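Local coordinates for outer membrane protein YopM (Yersinia pestis, PDB 1JL5) that is a secreted leucine-rich-repeat effector that probably alters host cell physiology and promotes bacterial survival in host tissues, at residues K156-D161 and E176-G181; K166-L171 and E186-L191; L213-E218 and N235-T240. One frame throughout, in Å; residues are numbered along the deposited sequence.

Contact 1: K156-D161 and E176-G181; sequences KIIDVD and EFIAAG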
loop_
_atom_site.group_PDB
_atom_site.type_symbol
_atom_site.label_atom_id
_atom_site.label_comp_id
_atom_site.label_asym_id
_atom_site.label_seq_id
_atom_site.Cartn_x
_atom_site.Cartn_y
_atom_site.Cartn_z
ATOM N N LYS A 156 -37.096 14.607 -6.443
ATOM C CA LYS A 156 -35.982 15.420 -6.906
ATOM C C LYS A 156 -34.667 14.650 -6.848
ATOM O O LYS A 156 -33.837 14.745 -7.751
ATOM C CB LYS A 156 -35.864 16.684 -6.051
ATOM C CG LYS A 156 -37.094 17.578 -6.067
ATOM C CD LYS A 156 -36.983 18.678 -5.017
ATOM C CE LYS A 156 -38.300 19.450 -4.874
ATOM N NZ LYS A 156 -39.493 18.550 -4.770
ATOM N N ILE A 157 -34.478 13.889 -5.779
ATOM C CA ILE A 157 -33.257 13.122 -5.614
ATOM C C ILE A 157 -33.531 11.630 -5.523
ATOM O O ILE A 157 -34.297 11.177 -4.679
ATOM C CB ILE A 157 -32.480 13.542 -4.339
ATOM C CG1 ILE A 157 -31.990 14.984 -4.459
ATOM C CG2 ILE A 157 -31.288 12.621 -4.130
ATOM C CD1 ILE A 157 -33.045 16.003 -4.201
ATOM N N ILE A 158 -32.910 10.873 -6.417
ATOM C CA ILE A 158 -33.038 9.431 -6.412
ATOM C C ILE A 158 -31.630 8.906 -6.227
ATOM O O ILE A 158 -30.760 9.114 -7.073
ATOM C CB ILE A 158 -33.577 8.853 -7.743
ATOM C CG1 ILE A 158 -35.087 9.063 -7.860
ATOM C CG2 ILE A 158 -33.284 7.357 -7.809
ATOM C CD1 ILE A 158 -35.500 10.494 -7.820
ATOM N N ASP A 159 -31.400 8.250 -5.102
ATOM C CA ASP A 159 -30.107 7.665 -4.843
ATOM C C ASP A 159 -30.347 6.180 -4.686
ATOM O O ASP A 159 -30.763 5.721 -3.626
ATOM C CB ASP A 159 -29.495 8.219 -3.564
ATOM C CG ASP A 159 -28.119 7.655 -3.300
ATOM O OD1 ASP A 159 -27.686 6.763 -4.064
ATOM O OD2 ASP A 159 -27.470 8.100 -2.335
ATOM N N VAL A 160 -30.120 5.441 -5.761
ATOM C CA VAL A 160 -30.288 4.001 -5.742
ATOM C C VAL A 160 -28.921 3.392 -5.996
ATOM O O VAL A 160 -28.797 2.261 -6.455
ATOM C CB VAL A 160 -31.260 3.541 -6.823
ATOM C CG1 VAL A 160 -32.636 4.130 -6.552
ATOM C CG2 VAL A 160 -30.753 3.964 -8.188
ATOM N N ASP A 161 -27.892 4.175 -5.700
ATOM C CA ASP A 161 -26.529 3.726 -5.877
ATOM C C ASP A 161 -26.307 2.442 -5.098
ATOM O O ASP A 161 -26.909 2.222 -4.052
ATOM C CB ASP A 161 -25.551 4.800 -5.395
ATOM C CG ASP A 161 -24.121 4.297 -5.324
ATOM O OD1 ASP A 161 -23.810 3.519 -4.396
ATOM O OD2 ASP A 161 -23.310 4.671 -6.198
ATOM N N GLU A 176 -33.856 15.889 -10.141
ATOM C CA GLU A 176 -32.770 16.846 -10.209
ATOM C C GLU A 176 -31.472 16.098 -10.009
ATOM O O GLU A 176 -30.408 16.512 -10.472
ATOM C CB GLU A 176 -32.892 17.883 -9.099
ATOM C CG GLU A 176 -34.274 18.451 -8.912
ATOM C CD GLU A 176 -34.260 19.660 -8.009
ATOM O OE1 GLU A 176 -33.470 19.665 -7.043
ATOM O OE2 GLU A 176 -35.041 20.602 -8.261
ATOM N N PHE A 177 -31.570 14.980 -9.309
ATOM C CA PHE A 177 -30.393 14.206 -9.004
ATOM C C PHE A 177 -30.688 12.732 -8.928
ATOM O O PHE A 177 -31.603 12.298 -8.227
ATOM C CB PHE A 177 -29.813 14.701 -7.675
ATOM C CG PHE A 177 -28.693 13.859 -7.130
ATOM C CD1 PHE A 177 -28.927 12.565 -6.670
ATOM C CD2 PHE A 177 -27.406 14.380 -7.028
ATOM C CE1 PHE A 177 -27.903 11.804 -6.115
ATOM C CE2 PHE A 177 -26.374 13.622 -6.473
ATOM C CZ PHE A 177 -26.625 12.334 -6.014
ATOM N N ILE A 178 -29.917 11.956 -9.672
ATOM C CA ILE A 178 -30.067 10.526 -9.613
ATOM C C ILE A 178 -28.703 9.871 -9.558
ATOM O O ILE A 178 -27.838 10.100 -10.409
ATOM C CB ILE A 178 -30.858 9.949 -10.794
ATOM C CG1 ILE A 178 -31.033 8.443 -10.572
ATOM C CG2 ILE A 178 -30.153 10.246 -12.112
ATOM C CD1 ILE A 178 -31.997 7.780 -11.507
ATOM N N ALA A 179 -28.505 9.094 -8.504
ATOM C CA ALA A 179 -27.279 8.351 -8.317
ATOM C C ALA A 179 -27.769 6.926 -8.458
ATOM O O ALA A 179 -28.570 6.456 -7.656
ATOM C CB ALA A 179 -26.714 8.594 -6.926
ATOM N N ALA A 180 -27.331 6.261 -9.515
ATOM C CA ALA A 180 -27.721 4.884 -9.767
ATOM C C ALA A 180 -26.443 4.120 -10.055
ATOM O O ALA A 180 -26.441 3.101 -10.740
ATOM C CB ALA A 180 -28.658 4.815 -10.952
ATOM N N GLY A 181 -25.347 4.645 -9.527
ATOM C CA GLY A 181 -24.067 4.013 -9.732
ATOM C C GLY A 181 -23.992 2.691 -9.004
ATOM O O GLY A 181 -24.775 2.417 -8.096
#
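Strands 157-159 and 177-179 run parallel in register, Ile157 beside Phe177, Ile158 beside Ile178 and Asp159 beside Ala179, with their axes 4.5 Å apart and only 2° from alignment. They are equivalent strands of two successive leucine-rich repeats, and their pairing is the repeating step by which a solenoid of this family grows. The carbonyl of Lys156 opens the ladder by taking two donors: Phe177 N comes in nearly along the C=O axis, while Glu176 N, at 2.6 Å from Lys156 O, uses a lone pair in the carbonyl plane. Alternate bonds follow from Ile158 N to Phe177 O, from Ala179 N to Ile158 O and from Val160 N to Ala179 O.

On the face that carries Ile157, Phe177 and Asp159, the Ile157 methyl CG2 lies 3.5 Å from Phe177 CD1. A chi1 of 172° sets the Phe177 ring beside its own carbonyl carbon, so that it leans forward along the strand, past Ile157 CG2, and turns an edge to Ile158 O; beyond it the ring meets Tyr201 of the next strand. On the buried face Ile158 CG2 rests 3.7 Å from Ile178 CG1; just past the strands Val160 CG2 packs on Ala180 CB. At the leading end the Lys156 and Glu176 chains run side by side through their methylenes, the amine turning instead to Phe154 O. Where the first strand ends, Asp159 forms an Asx turn: its OD1 accepts from Asp161 N at 3.1 Å and also touches the Ala179 methyl, with Asp159 OD1 to Ala179 CB at 3.5 Å.

Contact 2: K166-L171 and E186-L191; sequences KKLPDL and EELPEL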
loop_
_atom_site.group_PDB
_atom_site.type_symbol
_atom_site.label_atom_id
_atom_site.label_comp_id
_atom_site.label_asym_id
_atom_site.label_seq_id
_atom_site.Cartn_x
_atom_site.Cartn_y
_atom_site.Cartn_z
ATOM N N LYS A 166 -31.030 -3.598 -12.684
ATOM C CA LYS A 166 -30.635 -3.972 -14.035
ATOM C C LYS A 166 -31.140 -2.851 -14.926
ATOM O O LYS A 166 -30.609 -2.605 -16.008
ATOM C CB LYS A 166 -31.292 -5.290 -14.445
ATOM C CG LYS A 166 -30.885 -6.485 -13.592
ATOM C CD LYS A 166 -29.514 -7.031 -13.974
ATOM C CE LYS A 166 -29.533 -7.678 -15.357
ATOM N NZ LYS A 166 -28.227 -8.318 -15.705
ATOM N N LYS A 167 -32.174 -2.170 -14.453
ATOM C CA LYS A 167 -32.764 -1.070 -15.192
ATOM C C LYS A 167 -33.359 -0.055 -14.238
ATOM O O LYS A 167 -33.699 -0.377 -13.105
ATOM C CB LYS A 167 -33.873 -1.587 -16.121
ATOM C CG LYS A 167 -33.390 -2.605 -17.138
ATOM C CD LYS A 167 -34.487 -3.021 -18.109
ATOM C CE LYS A 167 -33.917 -3.922 -19.200
ATOM N NZ LYS A 167 -34.912 -4.263 -20.254
ATOM N N LEU A 168 -33.442 1.185 -14.697
ATOM C CA LEU A 168 -34.033 2.247 -13.907
ATOM C C LEU A 168 -35.342 2.581 -14.580
ATOM O O LEU A 168 -35.411 2.666 -15.803
ATOM C CB LEU A 168 -33.160 3.499 -13.905
ATOM C CG LEU A 168 -31.872 3.469 -13.096
ATOM C CD1 LEU A 168 -31.216 4.839 -13.176
ATOM C CD2 LEU A 168 -32.181 3.099 -11.644
ATOM N N PRO A 169 -36.412 2.745 -13.798
ATOM C CA PRO A 169 -37.686 3.081 -14.434
ATOM C C PRO A 169 -37.491 4.464 -15.050
ATOM O O PRO A 169 -36.525 5.157 -14.718
ATOM C CB PRO A 169 -38.656 3.113 -13.257
ATOM C CG PRO A 169 -38.044 2.144 -12.287
ATOM C CD PRO A 169 -36.585 2.498 -12.359
ATOM N N ASP A 170 -38.377 4.874 -15.947
ATOM C CA ASP A 170 -38.223 6.194 -16.527
ATOM C C ASP A 170 -38.236 7.183 -15.379
ATOM O O ASP A 170 -38.915 6.977 -14.375
ATOM C CB ASP A 170 -39.340 6.487 -17.524
ATOM C CG ASP A 170 -39.232 5.631 -18.762
ATOM O OD1 ASP A 170 -38.094 5.260 -19.121
ATOM O OD2 ASP A 170 -40.274 5.337 -19.378
ATOM N N LEU A 171 -37.471 8.254 -15.522
ATOM C CA LEU A 171 -37.362 9.230 -14.460
ATOM C C LEU A 171 -38.418 10.318 -14.480
ATOM O O LEU A 171 -38.920 10.699 -15.537
ATOM C CB LEU A 171 -35.966 9.843 -14.496
ATOM C CG LEU A 171 -34.895 8.748 -14.467
ATOM C CD1 LEU A 171 -33.525 9.360 -14.697
ATOM C CD2 LEU A 171 -34.961 8.005 -13.132
ATOM N N GLU A 186 -27.656 -1.581 -17.776
ATOM C CA GLU A 186 -27.058 -1.765 -19.080
ATOM C C GLU A 186 -27.455 -0.546 -19.890
ATOM O O GLU A 186 -26.870 -0.245 -20.923
ATOM C CB GLU A 186 -27.579 -3.047 -19.713
ATOM C CG GLU A 186 -27.158 -4.280 -18.944
ATOM C CD GLU A 186 -27.682 -5.552 -19.558
ATOM O OE1 GLU A 186 -27.356 -5.819 -20.735
ATOM O OE2 GLU A 186 -28.420 -6.283 -18.861
ATOM N N GLU A 187 -28.458 0.161 -19.390
ATOM C CA GLU A 187 -28.946 1.369 -20.026
ATOM C C GLU A 187 -29.530 2.262 -18.957
ATOM O O GLU A 187 -29.920 1.798 -17.891
ATOM C CB GLU A 187 -30.053 1.063 -21.034
ATOM C CG GLU A 187 -29.637 0.248 -22.236
ATOM C CD GLU A 187 -30.817 -0.049 -23.145
ATOM O OE1 GLU A 187 -31.475 0.912 -23.603
ATOM O OE2 GLU A 187 -31.088 -1.243 -23.397
ATOM N N LEU A 188 -29.571 3.551 -19.246
ATOM C CA LEU A 188 -30.161 4.508 -18.340
ATOM C C LEU A 188 -31.432 4.913 -19.056
ATOM O O LEU A 188 -31.505 4.843 -20.280
ATOM C CB LEU A 188 -29.263 5.729 -18.166
ATOM C CG LEU A 188 -28.013 5.569 -17.300
ATOM C CD1 LEU A 188 -27.250 6.884 -17.266
ATOM C CD2 LEU A 188 -28.413 5.150 -15.892
ATOM N N PRO A 189 -32.465 5.303 -18.310
ATOM C CA PRO A 189 -33.679 5.700 -19.019
ATOM C C PRO A 189 -33.367 6.999 -19.747
ATOM O O PRO A 189 -32.307 7.589 -19.540
ATOM C CB PRO A 189 -34.688 5.884 -17.892
ATOM C CG PRO A 189 -33.825 6.321 -16.746
ATOM C CD PRO A 189 -32.646 5.391 -16.852
ATOM N N GLU A 190 -34.274 7.435 -20.610
ATOM C CA GLU A 190 -34.069 8.675 -21.336
ATOM C C GLU A 190 -33.854 9.761 -20.298
ATOM O O GLU A 190 -34.524 9.786 -19.269
ATOM C CB GLU A 190 -35.293 8.992 -22.192
ATOM C CG GLU A 190 -35.195 10.301 -22.939
ATOM C CD GLU A 190 -36.368 10.512 -23.868
ATOM O OE1 GLU A 190 -37.521 10.455 -23.391
ATOM O OE2 GLU A 190 -36.130 10.735 -25.075
ATOM N N LEU A 191 -32.918 10.660 -20.567
ATOM C CA LEU A 191 -32.609 11.713 -19.617
ATOM C C LEU A 191 -32.756 13.108 -20.194
ATOM O O LEU A 191 -33.063 14.052 -19.474
ATOM C CB LEU A 191 -31.171 11.543 -19.127
ATOM C CG LEU A 191 -30.789 10.157 -18.611
ATOM C CD1 LEU A 191 -29.272 10.060 -18.473
ATOM C CD2 LEU A 191 -31.484 9.899 -17.286
HETATM O O HOH W 1 -30.645 -1.270 -18.213
HETATM O O HOH W 2 -26.529 -6.018 -16.072
HETATM O O HOH W 3 -32.378 1.832 -17.011
HETATM O O HOH W 4 -36.511 5.883 -21.115
HETATM O O HOH W 5 -36.606 8.739 -18.087
#
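Apolar contacts between Leu168, Leu171 and Pro189 hold together two loop segments, 166-171 and 186-191, whose end-to-end directions differ by 5°. They are equivalent pieces of consecutive leucine-rich repeats, stacked without forming strands. Pro189 is wedged into the preceding coil: its CD meets Leu168 CB at 3.5 Å, its CB passes Asp170 OD1, and its CG presses on Leu171 CG, the pyrrolidine ring and the leucine crossing at about a right angle. Leu168 CD1 and Leu188 CD2 lie alongside each other, 3.9 Å apart. Tighter than a usual van der Waals contact is Leu171 CD1 to Leu191 CD2, at 3.3 Å.

Water does much of the polar work that direct backbone bonds do between strands. One molecule gives a hydrogen to Lys166 O and another to Glu187 O while accepting from Glu186 N. A second accepts from Leu168 N and donates to Glu187 O, 2.6 Å from each. Further along, one water joins Asp170 OD1 to Glu190 N and another joins Leu171 N to Glu190 O, so that water links backbone atoms, and one carboxylate, along most of the segments' length.

The charged contact is looser. Lys166 bends at chi2 and chi3 (-79° and -68°), which curls its amine back to Glu186; Lys166 NZ to Glu186 OE2 is a long salt bridge of 3.8 Å, supplemented by a water that accepts from NZ and bonds weakly to OE2.

Lys166 also packs on Arg370 of the second subunit, whereas Leu168 and Leu171 pack on Ile178 of strand 177-179.

Contact 3: L213-E218 and N235-T240; sequences LPLSLE and NLPFLT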
loop_
_atom_site.group_PDB
_atom_site.type_symbol
_atom_site.label_atom_id
_atom_site.label_comp_id
_atom_site.label_asym_id
_atom_site.label_seq_id
_atom_site.Cartn_x
_atom_site.Cartn_y
_atom_site.Cartn_z
ATOM N N LEU A 213 -27.869 13.592 -22.834
ATOM C CA LEU A 213 -27.970 14.248 -21.553
ATOM C C LEU A 213 -28.865 15.468 -21.561
ATOM O O LEU A 213 -28.958 16.185 -22.557
ATOM C CB LEU A 213 -26.568 14.615 -21.071
ATOM C CG LEU A 213 -25.600 13.427 -21.126
ATOM C CD1 LEU A 213 -24.229 13.851 -20.626
ATOM C CD2 LEU A 213 -26.152 12.276 -20.288
ATOM N N PRO A 214 -29.548 15.717 -20.435
ATOM C CA PRO A 214 -30.441 16.865 -20.309
ATOM C C PRO A 214 -29.647 18.155 -20.251
ATOM O O PRO A 214 -28.569 18.218 -19.659
ATOM C CB PRO A 214 -31.179 16.581 -19.008
ATOM C CG PRO A 214 -30.133 15.891 -18.194
ATOM C CD PRO A 214 -29.538 14.924 -19.193
ATOM N N LEU A 215 -30.189 19.184 -20.880
ATOM C CA LEU A 215 -29.562 20.490 -20.916
ATOM C C LEU A 215 -29.207 20.951 -19.510
ATOM O O LEU A 215 -28.245 21.684 -19.303
ATOM C CB LEU A 215 -30.529 21.491 -21.544
ATOM C CG LEU A 215 -30.065 22.942 -21.607
ATOM C CD1 LEU A 215 -28.955 23.056 -22.635
ATOM C CD2 LEU A 215 -31.238 23.843 -21.983
ATOM N N SER A 216 -30.000 20.523 -18.542
ATOM C CA SER A 216 -29.788 20.921 -17.161
ATOM C C SER A 216 -28.623 20.223 -16.479
ATOM O O SER A 216 -28.145 20.689 -15.447
ATOM C CB SER A 216 -31.054 20.651 -16.357
ATOM O OG SER A 216 -31.419 19.290 -16.476
ATOM N N LEU A 217 -28.160 19.118 -17.048
ATOM C CA LEU A 217 -27.082 18.358 -16.424
ATOM C C LEU A 217 -25.862 19.195 -16.079
ATOM O O LEU A 217 -25.303 19.888 -16.919
ATOM C CB LEU A 217 -26.660 17.188 -17.316
ATOM C CG LEU A 217 -25.932 16.069 -16.563
ATOM C CD1 LEU A 217 -26.893 15.464 -15.535
ATOM C CD2 LEU A 217 -25.455 15.003 -17.531
ATOM N N GLU A 218 -25.452 19.129 -14.824
ATOM C CA GLU A 218 -24.285 19.868 -14.386
ATOM C C GLU A 218 -23.185 18.873 -14.108
ATOM O O GLU A 218 -22.000 19.191 -14.152
ATOM C CB GLU A 218 -24.597 20.639 -13.111
ATOM C CG GLU A 218 -25.834 21.499 -13.222
ATOM C CD GLU A 218 -25.991 22.416 -12.040
ATOM O OE1 GLU A 218 -25.673 21.982 -10.914
ATOM O OE2 GLU A 218 -26.439 23.564 -12.234
ATOM N N ASN A 235 -23.417 20.590 -26.167
ATOM C CA ASN A 235 -24.631 21.372 -26.026
ATOM C C ASN A 235 -25.149 21.339 -24.606
ATOM O O ASN A 235 -26.313 21.631 -24.352
ATOM C CB ASN A 235 -25.687 20.864 -26.997
ATOM C CG ASN A 235 -25.211 20.925 -28.423
ATOM O OD1 ASN A 235 -24.616 21.917 -28.836
ATOM N ND2 ASN A 235 -25.464 19.866 -29.187
ATOM N N LEU A 236 -24.268 20.977 -23.680
ATOM C CA LEU A 236 -24.621 20.924 -22.270
ATOM C C LEU A 236 -23.849 22.055 -21.617
ATOM O O LEU A 236 -22.761 21.864 -21.085
ATOM C CB LEU A 236 -24.232 19.567 -21.688
ATOM C CG LEU A 236 -24.874 18.422 -22.476
ATOM C CD1 LEU A 236 -24.437 17.077 -21.908
ATOM C CD2 LEU A 236 -26.389 18.568 -22.427
ATOM N N PRO A 237 -24.415 23.266 -21.662
ATOM C CA PRO A 237 -23.804 24.466 -21.093
ATOM C C PRO A 237 -23.606 24.433 -19.593
ATOM O O PRO A 237 -22.781 25.163 -19.061
ATOM C CB PRO A 237 -24.765 25.573 -21.525
ATOM C CG PRO A 237 -26.079 24.891 -21.465
ATOM C CD PRO A 237 -25.781 23.558 -22.136
ATOM N N PHE A 238 -24.353 23.581 -18.908
ATOM C CA PHE A 238 -24.248 23.520 -17.464
ATOM C C PHE A 238 -23.483 22.307 -16.982
ATOM O O PHE A 238 -23.221 22.166 -15.789
ATOM C CB PHE A 238 -25.650 23.545 -16.860
ATOM C CG PHE A 238 -26.500 24.662 -17.384
ATOM C CD1 PHE A 238 -26.143 25.987 -17.153
ATOM C CD2 PHE A 238 -27.633 24.391 -18.144
ATOM C CE1 PHE A 238 -26.902 27.030 -17.676
ATOM C CE2 PHE A 238 -28.401 25.427 -18.672
ATOM C CZ PHE A 238 -28.034 26.751 -18.436
ATOM N N LEU A 239 -23.120 21.426 -17.906
ATOM C CA LEU A 239 -22.379 20.237 -17.528
ATOM C C LEU A 239 -20.965 20.666 -17.176
ATOM O O LEU A 239 -20.175 21.024 -18.044
ATOM C CB LEU A 239 -22.368 19.231 -18.675
ATOM C CG LEU A 239 -21.776 17.860 -18.345
ATOM C CD1 LEU A 239 -22.348 17.340 -17.028
ATOM C CD2 LEU A 239 -22.088 16.903 -19.480
ATOM N N THR A 240 -20.648 20.641 -15.890
ATOM C CA THR A 240 -19.333 21.062 -15.447
ATOM C C THR A 240 -18.500 19.896 -14.965
ATOM O O THR A 240 -17.286 20.003 -14.824
ATOM C CB THR A 240 -19.455 22.081 -14.329
ATOM O OG1 THR A 240 -20.315 21.558 -13.315
ATOM C CG2 THR A 240 -20.044 23.383 -14.867
HETATM O O HOH W 6 -25.724 21.248 -19.245
#
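Leu236 pushes its two methyls against the preceding coil: CD1 sits 3.4 Å from Leu213 CB, closer than usual van der Waals contact, and CD2 lies by the carbonyl oxygens of Leu213 and Pro214. Leu213 CD1 also reaches Leu239 CD2, and Leu239 CD1 lies alongside Leu217. Toward the surface, Leu215 CD1 presses on Pro237 CD at 3.3 Å. The Phe238 side chain, its CG beside the backbone N (chi1 -51°), turns a ring edge to Leu215 O, which lies in the ring plane 3.0 Å from Phe238 CD2; Pro237 CG lies over one face, offset toward the rim.

Each segment contains a type I beta turn, Pro214 to Leu217 and Leu236 to Leu239, just ahead of its strand. These are corresponding bends in neighbouring coils of the leucine-rich-repeat solenoid, with Leu213 and Leu239 both packing on Ile220 of strand 219-221.

Among the polar contacts, a single water knits the two turns together, donating to Leu215 O and Leu217 O and accepting from Phe238 N at 2.7 Å. Direct backbone bonding begins as the strands approach: Thr240 N donates to Glu218 O over 2.6 Å, tilted 31° from the carbonyl plane. The Thr240 hydroxyl lies near the same oxygen, with OG1 3.0 Å from Glu218 O.

In the fold
The three contacts sample different parts of one repeating coil. Contact 1 joins strands 157-159 and 177-179; contact 2 joins the loops that follow those strands, so the two alternate along the chain and their centres lie about 11 Å apart. They share a core, in which Ile178 CD1 meets Leu171 CD2 at 3.4 Å and Ala180 packs on Leu168. Contact 3 comes later, in the turns leading into strands 219-221 and 241-243. Its centre is about 16 Å from that of contact 1 and about 18 Å from that of contact 2, which it touches where Pro214 meets Leu191. Strand pairing recurs along the chain, and the stacking of loops and turns probably does too, building the extended solenoid whose subunits assemble as a hollow tetrameric cylinder.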